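Local coordinates for protein N-(5'-phosphoribosyl)anthranilate isomerase (Thermococcus kodakarensis, PDB 5LHF) that catalyses the third step of tryptophan biosynthesis, the isomerisation of N-(5-phospho-beta-D-ribosyl)anthranilate to 1-(2-carboxyphenylamino)-1-deoxy-D-ribulose 5-phosphate, at residues G10-T13 and M14-R18; A44-L47 and I48-A51; W67-A70 and V71-G75. All blocks are in the same frame, centred on the assembly; numbering follows the deposited sequence. Where two conformers were deposited one is given.

Interaction 1: residues G10-T13 and M14-R18; sequences GVKT and MDELR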
# COMPACT_ATOMS: atom_id res chain seq x y z
N GLY A 10 -4.87 6.80 -1.21
CA GLY A 10 -6.01 7.46 -0.61
C GLY A 10 -6.48 8.74 -1.29
O GLY A 10 -6.89 9.68 -0.61
N VAL A 11 -6.45 8.80 -2.61
CA VAL A 11 -6.98 9.99 -3.27
C VAL A 11 -8.50 9.91 -3.29
O VAL A 11 -9.08 8.84 -3.52
CB VAL A 11 -6.40 10.16 -4.69
CG1 VAL A 11 -4.91 10.49 -4.63
CG2 VAL A 11 -6.64 8.89 -5.53
N LYS A 12 -9.14 11.05 -3.00
CA LYS A 12 -10.59 11.14 -2.95
C LYS A 12 -11.18 11.99 -4.06
O LYS A 12 -12.38 11.89 -4.33
CB LYS A 12 -11.05 11.71 -1.60
CG LYS A 12 -10.57 10.92 -0.40
CD LYS A 12 -11.70 10.64 0.56
CE LYS A 12 -12.00 11.83 1.42
NZ LYS A 12 -13.02 11.53 2.45
N THR A 13 -10.38 12.83 -4.71
CA THR A 13 -10.91 13.74 -5.72
C THR A 13 -10.02 13.76 -6.95
O THR A 13 -8.88 13.30 -6.94
CB THR A 13 -11.04 15.17 -5.19
OG1 THR A 13 -9.74 15.65 -4.82
CG2 THR A 13 -11.96 15.21 -3.98
N MET A 14 -10.58 14.32 -8.03
CA MET A 14 -9.81 14.53 -9.24
C MET A 14 -8.62 15.45 -8.97
O MET A 14 -7.53 15.24 -9.50
CB MET A 14 -10.72 15.13 -10.32
CG MET A 14 -11.27 16.51 -9.99
SD MET A 14 -12.62 17.05 -11.08
CE MET A 14 -11.69 17.49 -12.56
N ASP A 15 -8.81 16.44 -8.10
CA ASP A 15 -7.71 17.36 -7.78
C ASP A 15 -6.57 16.63 -7.09
O ASP A 15 -5.40 16.84 -7.43
CB ASP A 15 -8.21 18.51 -6.92
CG ASP A 15 -9.10 19.46 -7.68
OD1 ASP A 15 -9.99 20.05 -7.04
OD2 ASP A 15 -8.90 19.62 -8.90
N GLU A 16 -6.89 15.77 -6.12
CA GLU A 16 -5.84 15.00 -5.44
C GLU A 16 -5.16 14.03 -6.40
O GLU A 16 -3.94 13.86 -6.37
CB GLU A 16 -6.44 14.24 -4.26
CG GLU A 16 -6.80 15.11 -3.10
CD GLU A 16 -7.15 14.31 -1.88
OE1 GLU A 16 -7.81 13.26 -2.02
OE2 GLU A 16 -6.75 14.73 -0.77
N LEU A 17 -5.95 13.37 -7.26
CA LEU A 17 -5.38 12.46 -8.24
C LEU A 17 -4.37 13.16 -9.14
O LEU A 17 -3.23 12.72 -9.28
CB LEU A 17 -6.49 11.83 -9.09
CG LEU A 17 -6.01 10.93 -10.23
CD1 LEU A 17 -5.28 9.70 -9.71
CD2 LEU A 17 -7.18 10.52 -11.06
N ARG A 18 -4.78 14.26 -9.80
CA ARG A 18 -3.88 14.95 -10.72
C ARG A 18 -2.61 15.43 -10.02
O ARG A 18 -1.53 15.47 -10.64
CB ARG A 18 -4.61 16.12 -11.37
CG ARG A 18 -5.76 15.70 -12.26
CD ARG A 18 -5.30 14.73 -13.33
NE ARG A 18 -6.33 14.49 -14.35
CZ ARG A 18 -6.47 13.35 -15.01
NH1 ARG A 18 -5.68 12.32 -14.74
NH2 ARG A 18 -7.43 13.22 -15.92
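Glu16 folds back from the first turn of helix 14-20 onto the loop that leads into it, and its side chain meets that loop from CB as far as OE1. CB sits between two parts of the loop: it is 3.6 Å from Thr13 OG1 on one hand and touches the Val11 side chain, whose CG1 lies 4.1 Å away, on the other. Because CG stands anti to the carbonyl carbon (chi1 -73°), the chain runs back past the start of the helix, and CG passes 3.4 Å from Thr13 OG1. Beyond CG the chain is extended, which carries CD and OE1 alongside Lys12. There OE1 accepts the backbone N-H of Lys12 at 2.8 Å between Lys12 N and Glu16 OE1, a nearly straight bond (164°), and the same oxygen rests near Val11 CA and Lys12 CB. OE2 turns to partners elsewhere: a salt bridge to Arg37 and a hydrogen bond from the backbone N of Lys194. The Lys12 amine goes its own way, to the carbonyl of Lys36.

Thr13 is the N-cap. With OG1 between its backbone N and carbonyl carbon (chi1 61°), the hydroxyl faces the open first turn and accepts from the backbone of the same glutamate, Glu16 N to Thr13 OG1 3.1 Å. Its carbonyl starts the regular ladder, taking Leu17 N at 2.9 Å from Thr13 O, while Val11 and Leu17 both lean on Thr27 of strand 26-30.

Two different oxygens thus satisfy two main-chain N-H groups near the helix start, and a buried carboxylate is gripped by backbone and arginine together. That company would be expected to keep Glu16 ionised, and it ties the loop after strand 5-9 to the helix that follows.

Interaction 2: residues A44-L47 and I48-A51; sequences AAEL and IEMA
Ile48, Leu47 and Glu46 bury the most surface where the last turns of helix 41-50 run together. Ile48 lies back along the turn before it: CG1, anti to the carbonyl carbon (chi1 -75°), passes 3.2 Å from Ala44 O, and CD1 continues over the same carbonyl towards the methyl of Ala44, with CB of Ala44 4.5 Å from CD1 of Ile48. That oxygen is also the acceptor for the Ile48 backbone, Ile48 N to Ala44 O 2.9 Å, so one residue both bonds to the carbonyl and shields it with its own side chain. Outside the helix, Ile48 packs on Val29, Ile55 and Leu57 of the barrel strands.

Leu47 is joined to the second half chiefly through its main chain. Its carbonyl receives two weak bonds, from Met50 N and from Ala51 N, as the helix runs out and Ala51 leaves helical angles. The side chain itself is buried, against Val29.

Glu46 works on the outer face. CG is anti to the backbone N (chi1 174°), but the bend at chi2 swings the carboxylate along the helix. In one of the two conformers of Met50 this puts OE1 of Glu46 3.3 Å from Met50 CG, the two side chains running side by side in the same direction. The same oxygen stands 3.2 Å from Glu49 OE1, with the carboxylate planes only 16° apart. Two acceptors this close would repel if both were charged, and the pairing may raise the affinity of one for a proton.

An apolar face on the strands and an acidic face outward make this an amphipathic helix of a beta-alpha-beta crossover, here joining strands 26-30 and 55-59 of the TIM barrel.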
# COMPACT_ATOMS: atom_id res chain seq x y z
N ALA A 44 -15.00 6.11 -6.99
CA ALA A 44 -13.77 5.41 -7.31
C ALA A 44 -13.71 5.06 -8.80
O ALA A 44 -12.64 5.13 -9.42
CB ALA A 44 -13.64 4.14 -6.47
N ALA A 45 -14.84 4.65 -9.37
CA ALA A 45 -14.86 4.33 -10.80
C ALA A 45 -14.44 5.53 -11.65
O ALA A 45 -13.77 5.38 -12.67
CB ALA A 45 -16.25 3.82 -11.19
N GLU A 46 -14.85 6.73 -11.24
CA GLU A 46 -14.47 7.91 -12.01
C GLU A 46 -12.98 8.19 -11.91
O GLU A 46 -12.32 8.48 -12.92
CB GLU A 46 -15.27 9.13 -11.57
CG GLU A 46 -14.78 10.41 -12.25
CD GLU A 46 -15.02 10.40 -13.75
OE1 GLU A 46 -14.24 9.77 -14.50
OE2 GLU A 46 -15.99 11.05 -14.20
N LEU A 47 -12.42 8.11 -10.70
CA LEU A 47 -10.98 8.34 -10.56
C LEU A 47 -10.20 7.29 -11.33
O LEU A 47 -9.21 7.61 -12.00
CB LEU A 47 -10.59 8.35 -9.09
CG LEU A 47 -11.42 9.33 -8.24
CD1 LEU A 47 -11.16 9.15 -6.76
CD2 LEU A 47 -11.13 10.78 -8.66
N ILE A 48 -10.66 6.04 -11.28
CA ILE A 48 -9.95 4.96 -11.96
C ILE A 48 -9.93 5.19 -13.47
O ILE A 48 -8.95 4.87 -14.16
CB ILE A 48 -10.58 3.60 -11.57
CG1 ILE A 48 -10.14 3.22 -10.14
CG2 ILE A 48 -10.20 2.49 -12.54
CD1 ILE A 48 -11.03 2.14 -9.50
N GLU A 49 -11.02 5.76 -14.00
CA GLU A 49 -11.10 5.98 -15.44
C GLU A 49 -10.18 7.12 -15.88
O GLU A 49 -9.57 7.05 -16.95
CB GLU A 49 -12.54 6.28 -15.85
CG GLU A 49 -12.72 6.66 -17.32
CD GLU A 49 -14.13 7.12 -17.63
OE1 GLU A 49 -14.84 7.56 -16.70
OE2 GLU A 49 -14.53 7.04 -18.81
N MET A 50 -10.05 8.16 -15.06
CA MET A 50 -9.23 9.30 -15.44
C MET A 50 -7.77 9.17 -15.05
O MET A 50 -6.94 9.94 -15.56
CB MET A 50 -9.83 10.58 -14.85
CG MET A 50 -11.23 10.86 -15.36
SD MET A 50 -11.31 10.99 -17.17
CE MET A 50 -11.25 12.77 -17.37
N ALA A 51 -7.40 8.19 -14.22
CA ALA A 51 -6.01 8.08 -13.77
C ALA A 51 -5.05 7.82 -14.93
O ALA A 51 -5.34 7.06 -15.86
CB ALA A 51 -5.88 6.97 -12.72

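Interaction 3: residues W67-A70 and V71-G75; sequences WANA and VEKTG
Thr74 OG1 donates to the carbonyl of Ala70 one turn earlier, with OG1 only 2.6 Å from Ala70 O. The backbone N of Thr74 binds the same oxygen at 3.0 Å from Ala70 O, and the two donors come from opposite faces of the carbonyl plane. Placing OG1 between the backbone N and the carbonyl carbon (chi1 61°) is what brings the hydroxyl back over the helix; OG1 also accepts from Ala76 N, just past the end.

The second strong bond is made by side chains alone. Lys73 NZ reaches Asn69 OD1 at 2.8 Å, with NZ tilted 21° from the plane of the amide carbonyl. Asn69 sends CG anti to its backbone N; Lys73 bends at chi2 and again at chi4, and these two turns fold the ammonium back onto the amide oxygen. On the way Lys73 CG brushes the Asn69 backbone oxygen, at 3.2 Å from Asn69 O, which also accepts the Lys73 N-H.

Glu72 stretches past Ala68: its CG lies 3.1 Å from Ala68 O, and its OE1 bonds to the hydroxyl of Tyr97 on helix 87-97. Val71 places CG2 at the edge of the Trp67 ring, near its plane, 4.5 Å from Trp67 CE3. The indole N-H is taken by the carbonyl of Met61, while Leu93 and Ser59 touch the Trp67 side chain. Ala70 faces Leu57 and Met61.

The helix then stops at Gly75, whose positive phi suits glycine. The bridge from Lys73 to Asn69 ties successive turns together on the outer side, and the threonine hydroxyl, both giving and receiving, supplies Ala70 O with a second donor and links it to the chain beyond the helix.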
# COMPACT_ATOMS: atom_id res chain seq x y z
N TRP A 67 -15.23 -8.46 -3.59
CA TRP A 67 -14.22 -7.96 -4.51
C TRP A 67 -14.69 -8.00 -5.95
O TRP A 67 -14.47 -7.05 -6.71
CB TRP A 67 -12.92 -8.75 -4.35
CG TRP A 67 -12.06 -8.19 -3.30
CD1 TRP A 67 -11.87 -8.68 -2.03
CD2 TRP A 67 -11.24 -7.01 -3.40
NE1 TRP A 67 -10.97 -7.88 -1.35
CE2 TRP A 67 -10.59 -6.85 -2.16
CE3 TRP A 67 -11.00 -6.08 -4.42
CZ2 TRP A 67 -9.70 -5.79 -1.92
CZ3 TRP A 67 -10.14 -5.02 -4.17
CH2 TRP A 67 -9.49 -4.89 -2.93
N ALA A 68 -15.33 -9.10 -6.35
CA ALA A 68 -15.79 -9.23 -7.73
C ALA A 68 -16.77 -8.13 -8.09
O ALA A 68 -16.70 -7.54 -9.17
CB ALA A 68 -16.44 -10.60 -7.94
N ASN A 69 -17.73 -7.85 -7.20
CA ASN A 69 -18.65 -6.75 -7.45
C ASN A 69 -17.91 -5.43 -7.61
O ASN A 69 -18.23 -4.63 -8.51
CB ASN A 69 -19.66 -6.63 -6.31
CG ASN A 69 -20.56 -5.42 -6.48
OD1 ASN A 69 -21.42 -5.41 -7.37
ND2 ASN A 69 -20.35 -4.38 -5.67
N ALA A 70 -16.93 -5.17 -6.75
CA ALA A 70 -16.26 -3.88 -6.81
C ALA A 70 -15.40 -3.76 -8.06
O ALA A 70 -15.30 -2.68 -8.65
CB ALA A 70 -15.43 -3.66 -5.54
N VAL A 71 -14.80 -4.86 -8.51
CA VAL A 71 -14.03 -4.83 -9.75
C VAL A 71 -14.94 -4.62 -10.95
O VAL A 71 -14.62 -3.85 -11.87
CB VAL A 71 -13.18 -6.11 -9.88
CG1 VAL A 71 -12.45 -6.17 -11.20
CG2 VAL A 71 -12.15 -6.15 -8.75
N GLU A 72 -16.09 -5.30 -10.98
CA GLU A 72 -17.03 -5.09 -12.09
C GLU A 72 -17.50 -3.64 -12.15
O GLU A 72 -17.63 -3.07 -13.24
CB GLU A 72 -18.25 -6.01 -11.96
CG GLU A 72 -17.91 -7.46 -12.04
CD GLU A 72 -19.12 -8.36 -11.82
OE1 GLU A 72 -18.94 -9.59 -11.81
OE2 GLU A 72 -20.24 -7.82 -11.67
N LYS A 73 -17.80 -3.04 -10.99
CA LYS A 73 -18.38 -1.70 -11.00
C LYS A 73 -17.34 -0.63 -11.32
O LYS A 73 -17.67 0.39 -11.94
CB LYS A 73 -19.04 -1.40 -9.64
CG LYS A 73 -20.26 -2.27 -9.32
CD LYS A 73 -21.43 -1.96 -10.24
CE LYS A 73 -22.76 -2.45 -9.65
NZ LYS A 73 -22.71 -3.90 -9.28
N THR A 74 -16.09 -0.83 -10.90
CA THR A 74 -15.07 0.21 -11.04
C THR A 74 -14.16 0.05 -12.25
O THR A 74 -13.48 1.01 -12.62
CB THR A 74 -14.18 0.27 -9.79
OG1 THR A 74 -13.52 -1.00 -9.63
CG2 THR A 74 -15.01 0.58 -8.55
N GLY A 75 -14.08 -1.14 -12.83
CA GLY A 75 -13.09 -1.32 -13.87
C GLY A 75 -11.66 -1.40 -13.39
O GLY A 75 -10.75 -1.28 -14.21

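How the interactions relate
The three contacts lie in series round one flank of the barrel. Interaction 1 touches interaction 2 directly: Arg18 NH1 probably donates to Met50 O at 2.8 Å. Interaction 2 in turn meets interaction 3 by packing, with Ile48 CG2 3.6 Å from Thr74 O. Interactions 1 and 3 do not touch; helix 41-50, which touches both, lies between them in the barrel order. Of the three contacts, interaction 2 comes nearest the bound sodium ion, about 6 Å from the Glu46 side chain. As in other TIM barrels, the active site probably lies at the C-terminal strand ends, the side of loop 10-13; interactions 2 and 3 include helix ends that lead into the next strands at the opposite end.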